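Side-chain contact in odorant binding protein ASP5 (Apis mellifera, PDB 3R72), which probably binds and carries small hydrophobic odorant molecules in the antennae of the honeybee: residues V81-G84 with K85-V88. Numbering follows the deposited sequence.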
loop_
_atom_site.group_PDB
_atom_site.type_symbol
_atom_site.label_atom_id
_atom_site.label_comp_id
_atom_site.label_asym_id
_atom_site.label_seq_id
_atom_site.Cartn_x
_atom_site.Cartn_y
_atom_site.Cartn_z
ATOM N N VAL A 81 10.032 1.072 -12.238
ATOM C CA VAL A 81 9.058 2.177 -12.267
ATOM C C VAL A 81 7.970 2.004 -13.338
ATOM O O VAL A 81 6.784 2.204 -13.064
ATOM C CB VAL A 81 9.781 3.542 -12.428
ATOM C CG1 VAL A 81 8.826 4.673 -12.785
ATOM C CG2 VAL A 81 10.540 3.859 -11.145
ATOM N N VAL A 82 8.351 1.627 -14.555
ATOM C CA VAL A 82 7.363 1.459 -15.617
ATOM C C VAL A 82 6.414 0.317 -15.280
ATOM O O VAL A 82 5.191 0.442 -15.432
ATOM C CB VAL A 82 8.016 1.300 -16.998
ATOM C CG1 VAL A 82 6.980 0.882 -18.041
ATOM C CG2 VAL A 82 8.670 2.608 -17.373
ATOM N N ILE A 83 6.957 -0.792 -14.810
ATOM C CA ILE A 83 6.150 -1.919 -14.378
ATOM C C ILE A 83 5.185 -1.468 -13.270
ATOM O O ILE A 83 4.008 -1.835 -13.282
ATOM C CB ILE A 83 7.029 -3.111 -13.891
ATOM C CG1 ILE A 83 7.835 -3.726 -15.045
ATOM C CG2 ILE A 83 6.188 -4.166 -13.188
ATOM C CD1 ILE A 83 7.184 -3.656 -16.412
ATOM N N GLY A 84 5.666 -0.664 -12.328
ATOM C CA GLY A 84 4.789 -0.141 -11.289
ATOM C C GLY A 84 3.680 0.746 -11.838
ATOM O O GLY A 84 2.530 0.665 -11.391
ATOM N N LYS A 85 4.010 1.609 -12.798
ATOM C CA LYS A 85 2.990 2.441 -13.440
ATOM C C LYS A 85 1.931 1.582 -14.121
ATOM O O LYS A 85 0.757 1.930 -14.121
ATOM C CB LYS A 85 3.609 3.424 -14.437
ATOM C CG LYS A 85 4.344 4.568 -13.797
ATOM C CD LYS A 85 4.968 5.509 -14.816
ATOM C CE LYS A 85 5.555 6.725 -14.114
ATOM N NZ LYS A 85 6.319 7.616 -15.023
ATOM N N GLU A 86 2.337 0.464 -14.722
ATOM C CA GLU A 86 1.397 -0.438 -15.370
ATOM C C GLU A 86 0.488 -1.123 -14.362
ATOM O O GLU A 86 -0.684 -1.353 -14.659
ATOM C CB GLU A 86 2.140 -1.444 -16.243
ATOM C CG GLU A 86 2.785 -0.788 -17.438
ATOM C CD GLU A 86 3.506 -1.765 -18.321
ATOM O OE1 GLU A 86 3.060 -1.933 -19.446
ATOM O OE2 GLU A 86 4.534 -2.336 -17.921
ATOM N N ILE A 87 0.997 -1.416 -13.173
ATOM C CA ILE A 87 0.145 -1.971 -12.120
ATOM C C ILE A 87 -0.892 -0.948 -11.666
ATOM O O ILE A 87 -2.077 -1.265 -11.555
ATOM C CB ILE A 87 0.974 -2.482 -10.928
ATOM C CG1 ILE A 87 1.828 -3.686 -11.339
ATOM C CG2 ILE A 87 0.052 -2.848 -9.754
ATOM C CD1 ILE A 87 2.806 -4.155 -10.264
ATOM N N VAL A 88 -0.468 0.287 -11.437
ATOM C CA VAL A 88 -1.411 1.350 -11.075
ATOM C C VAL A 88 -2.440 1.555 -12.185
ATOM O O VAL A 88 -3.640 1.722 -11.927
ATOM C CB VAL A 88 -0.682 2.670 -10.768
ATOM C CG1 VAL A 88 -1.694 3.779 -10.479
ATOM C CG2 VAL A 88 0.265 2.468 -9.568
#
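Val81 and Lys85, one turn apart at the start of helix 81-91, lie side by side and point the same way, with Val81 CG1 4.1 Å from Lys85 CE. The lysine chain is extended beyond CG; its CG, beside the backbone N (chi1 -73°) and anti to the carbonyl carbon, passes over Val81 O, the acceptor for Lys85 N at 2.8 Å. On the exposed flank Glu86 also runs back toward the start of the helix, at an angle across both Val82 and Ile83. Its OE2 comes 3.3 Å from Ile83 CD1 and 4.0 Å from Val82 CG1, so one carboxylate oxygen rests against two methyl groups. Ile83 CG2 and Ile87 CD1 just meet, at 4.5 Å. Gly84 adds only backbone here: its O accepts Val88 N at 3.0 Å, while Val88 CG2 lies 3.4 Å from the same oxygen. Four successive i to i+4 bonds make this regular alpha-helix. Val81, the Lys85 stem and Val88 face helix 65-75; Val88, near a bound N-butyl-benzenesulfonamide, and Ile87 also meet helix 100-114. The two charged chains differ: Lys85 NZ forms a salt bridge with Glu73, tying two helices together, whereas within this turn the Glu86 carboxylate finds only methyl groups beside it.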